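Local coordinates for gene 2 protein (Enterobacteria phage Sf6, PDB 5C12) that provides the nuclease domain of the large terminase subunit, which binds divalent metal ions and cuts viral DNA during its packaging, at residues L176-A186 with P195-K203. The protein carries 1 engineered substitution. Numbering follows the deposited sequence.
Sequences LADRLYLTYRA and PDDMLSFDK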
# COMPACT_ATOMS: atom_id res chain seq x y z
N LEU A 176 -1.84 -6.09 3.88
CA LEU A 176 -2.95 -5.14 3.88
C LEU A 176 -4.27 -5.88 4.12
O LEU A 176 -5.08 -5.49 4.97
CB LEU A 176 -2.97 -4.39 2.56
CG LEU A 176 -4.13 -3.44 2.26
CD1 LEU A 176 -4.22 -2.41 3.38
CD2 LEU A 176 -3.92 -2.77 0.92
N ALA A 177 -4.50 -6.94 3.35
CA ALA A 177 -5.74 -7.69 3.47
C ALA A 177 -5.91 -8.25 4.87
O ALA A 177 -7.01 -8.21 5.43
CB ALA A 177 -5.81 -8.77 2.43
N ASP A 178 -4.84 -8.78 5.46
CA ASP A 178 -4.91 -9.31 6.82
C ASP A 178 -5.24 -8.22 7.84
O ASP A 178 -6.09 -8.43 8.71
CB ASP A 178 -3.60 -10.00 7.20
CG ASP A 178 -3.36 -11.30 6.48
OD1 ASP A 178 -4.24 -11.79 5.76
OD2 ASP A 178 -2.23 -11.85 6.65
N ARG A 179 -4.61 -7.05 7.72
CA ARG A 179 -4.94 -5.94 8.61
C ARG A 179 -6.41 -5.58 8.49
O ARG A 179 -7.10 -5.38 9.49
CB ARG A 179 -4.12 -4.69 8.30
CG ARG A 179 -2.68 -4.75 8.75
CD ARG A 179 -2.09 -3.38 8.43
NE ARG A 179 -0.68 -3.29 8.73
CZ ARG A 179 -0.14 -2.66 9.76
NH1 ARG A 179 -0.87 -1.99 10.66
NH2 ARG A 179 1.17 -2.64 9.87
N LEU A 180 -6.89 -5.48 7.26
CA LEU A 180 -8.29 -5.09 7.04
C LEU A 180 -9.28 -6.12 7.59
O LEU A 180 -10.27 -5.76 8.22
CB LEU A 180 -8.53 -4.88 5.56
CG LEU A 180 -7.79 -3.67 5.01
CD1 LEU A 180 -7.83 -3.68 3.48
CD2 LEU A 180 -8.37 -2.34 5.56
N TYR A 181 -9.01 -7.40 7.37
CA TYR A 181 -9.89 -8.44 7.88
C TYR A 181 -9.93 -8.45 9.40
O TYR A 181 -10.99 -8.55 10.00
CB TYR A 181 -9.45 -9.81 7.38
CG TYR A 181 -10.26 -10.95 7.94
CD1 TYR A 181 -11.55 -11.15 7.53
CD2 TYR A 181 -9.72 -11.80 8.88
CE1 TYR A 181 -12.30 -12.18 8.03
CE2 TYR A 181 -10.47 -12.84 9.40
CZ TYR A 181 -11.74 -13.02 8.96
OH TYR A 181 -12.52 -14.05 9.46
N LEU A 182 -8.78 -8.34 10.04
CA LEU A 182 -8.74 -8.30 11.50
C LEU A 182 -9.53 -7.07 12.01
O LEU A 182 -10.22 -7.13 13.04
CB LEU A 182 -7.29 -8.28 11.99
CG LEU A 182 -6.97 -8.83 13.36
CD1 LEU A 182 -7.32 -10.32 13.43
CD2 LEU A 182 -5.49 -8.59 13.64
N THR A 183 -9.44 -5.96 11.29
CA THR A 183 -10.16 -4.73 11.65
C THR A 183 -11.66 -4.95 11.53
O THR A 183 -12.42 -4.58 12.42
CB THR A 183 -9.73 -3.54 10.79
OG1 THR A 183 -8.31 -3.40 10.88
CG2 THR A 183 -10.31 -2.29 11.29
N TYR A 184 -12.06 -5.59 10.44
CA TYR A 184 -13.46 -5.95 10.25
C TYR A 184 -13.98 -6.82 11.39
O TYR A 184 -15.06 -6.60 11.91
CB TYR A 184 -13.63 -6.66 8.91
CG TYR A 184 -14.97 -7.28 8.69
CD1 TYR A 184 -16.04 -6.53 8.25
CD2 TYR A 184 -15.15 -8.64 8.90
CE1 TYR A 184 -17.29 -7.11 8.05
CE2 TYR A 184 -16.38 -9.23 8.71
CZ TYR A 184 -17.44 -8.47 8.29
OH TYR A 184 -18.65 -9.08 8.09
N ARG A 185 -13.22 -7.84 11.77
CA ARG A 185 -13.66 -8.73 12.85
C ARG A 185 -13.76 -7.97 14.18
O ARG A 185 -14.64 -8.23 14.99
CB ARG A 185 -12.73 -9.93 12.98
CG ARG A 185 -12.72 -10.86 11.76
CD ARG A 185 -14.08 -11.46 11.41
NE ARG A 185 -14.63 -12.29 12.49
CZ ARG A 185 -15.70 -13.08 12.35
NH1 ARG A 185 -16.31 -13.15 11.17
NH2 ARG A 185 -16.14 -13.79 13.37
N ALA A 186 -12.88 -7.01 14.41
CA ALA A 186 -12.94 -6.25 15.64
C ALA A 186 -14.13 -5.29 15.66
O ALA A 186 -14.84 -5.19 16.66
CB ALA A 186 -11.64 -5.45 15.80
N PRO A 195 -4.35 -2.94 17.90
CA PRO A 195 -4.40 -1.90 16.86
C PRO A 195 -3.20 -1.94 15.93
O PRO A 195 -3.28 -1.58 14.74
CB PRO A 195 -4.39 -0.60 17.67
CG PRO A 195 -4.99 -0.97 18.97
CD PRO A 195 -4.55 -2.39 19.24
N ASP A 196 -2.07 -2.42 16.44
CA ASP A 196 -0.87 -2.53 15.61
C ASP A 196 -1.02 -3.50 14.44
O ASP A 196 -0.29 -3.42 13.43
CB ASP A 196 0.33 -2.91 16.47
CG ASP A 196 0.90 -1.72 17.23
OD1 ASP A 196 0.26 -0.66 17.29
OD2 ASP A 196 1.99 -1.89 17.82
N ASP A 197 -1.98 -4.41 14.54
CA ASP A 197 -2.25 -5.39 13.51
C ASP A 197 -3.49 -5.00 12.65
O ASP A 197 -3.88 -5.75 11.77
CB ASP A 197 -2.50 -6.75 14.17
CG ASP A 197 -1.30 -7.25 14.95
OD1 ASP A 197 -0.18 -6.97 14.48
OD2 ASP A 197 -1.48 -7.92 15.99
N MET A 198 -4.07 -3.85 12.93
CA MET A 198 -5.26 -3.38 12.21
C MET A 198 -4.90 -2.28 11.22
O MET A 198 -3.72 -1.93 11.08
CB MET A 198 -6.30 -2.87 13.21
CG MET A 198 -6.93 -4.00 14.01
SD MET A 198 -8.44 -3.59 14.92
CE MET A 198 -7.79 -2.76 16.35
N LEU A 199 -5.90 -1.73 10.53
CA LEU A 199 -5.70 -0.57 9.67
C LEU A 199 -7.00 0.21 9.66
O LEU A 199 -8.06 -0.36 9.44
CB LEU A 199 -5.32 -0.99 8.25
CG LEU A 199 -4.75 0.19 7.46
CD1 LEU A 199 -3.38 0.60 7.99
CD2 LEU A 199 -4.69 -0.16 5.98
N SER A 200 -6.90 1.48 10.00
CA SER A 200 -8.02 2.41 9.98
C SER A 200 -7.84 3.45 8.90
O SER A 200 -6.74 3.96 8.68
CB SER A 200 -8.14 3.10 11.34
OG SER A 200 -9.27 3.97 11.37
N PHE A 201 -8.93 3.79 8.20
CA PHE A 201 -8.90 4.93 7.31
C PHE A 201 -9.46 6.18 7.99
O PHE A 201 -10.61 6.22 8.38
CB PHE A 201 -9.67 4.64 6.02
CG PHE A 201 -9.13 3.46 5.27
CD1 PHE A 201 -7.99 3.59 4.50
CD2 PHE A 201 -9.77 2.23 5.34
CE1 PHE A 201 -7.47 2.49 3.83
CE2 PHE A 201 -9.25 1.14 4.69
CZ PHE A 201 -8.11 1.27 3.92
N ASP A 202 -8.65 7.20 8.15
CA ASP A 202 -9.13 8.46 8.72
C ASP A 202 -9.91 9.21 7.65
O ASP A 202 -9.34 9.93 6.83
CB ASP A 202 -7.96 9.27 9.25
CG ASP A 202 -8.38 10.50 10.02
OD1 ASP A 202 -9.47 11.04 9.77
OD2 ASP A 202 -7.60 10.93 10.88
N LYS A 203 -11.23 9.03 7.64
CA LYS A 203 -12.05 9.53 6.56
C LYS A 203 -12.00 11.05 6.46
O LYS A 203 -11.92 11.59 5.35
CB LYS A 203 -13.50 9.06 6.72
CG LYS A 203 -14.43 9.54 5.59
CD LYS A 203 -15.82 8.93 5.68
CE LYS A 203 -16.66 9.34 4.48
NZ LYS A 203 -18.02 8.73 4.51
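Thr183 and Arg179, one turn apart on helix 168-189, grip the backbone of the loop 198-199 that leads into strand 200-201, two side chains taking one backbone donor, Leu199 N, and one backbone acceptor, Met198 O. The Thr183 hydroxyl works in both directions. Its OG1 accepts from Leu199 N (3.0 Å). The same Thr183 OG1 gives its own hydrogen to Arg179 O at 2.7 Å, from above the carbonyl plane. That carbonyl also receives the helical N-H of Thr183, the two donors arriving from opposite faces of its plane. With OG1 anti to its carbonyl carbon (chi1 -54°), the hydroxyl sits where it can bridge helix and loop. Arg179 runs out extended beside the loop, and its NH1 meets Met198 O at 2.9 Å, in the guanidinium plane and with a nearly straight N-H...O angle of 160°. A weaker polar touch lies at the root of the same side chain, where Arg179 CA directs its hydrogen at Asp197 O.

These bonds tie the helix to a short strand at one edge of the mixed sheet, parallel to its neighbour 70-77. The order of the other five strands is consistent with the RNase H-like fold of terminase nucleases, to which 200-201 adds a sixth; the side chain of Leu176 is about 8 Å from that of the metal ligand Asp252.

Apolar side chains add further contacts. Leu176 CD1 presses tightly on Leu199 CD2 at 3.5 Å. Leu180 meets Phe201 at about a right angle, its CD2 3.7 Å from ring atom CE2; Leu180 also touches helix 26-32, Phe201 both that helix and 208-218, with Phe215 edge-to-face to its ring. Met198, bent at chi3 (-79°), brings SD to 3.8 Å from Ala186 CB, and both residues touch Leu39 of helix 35-39.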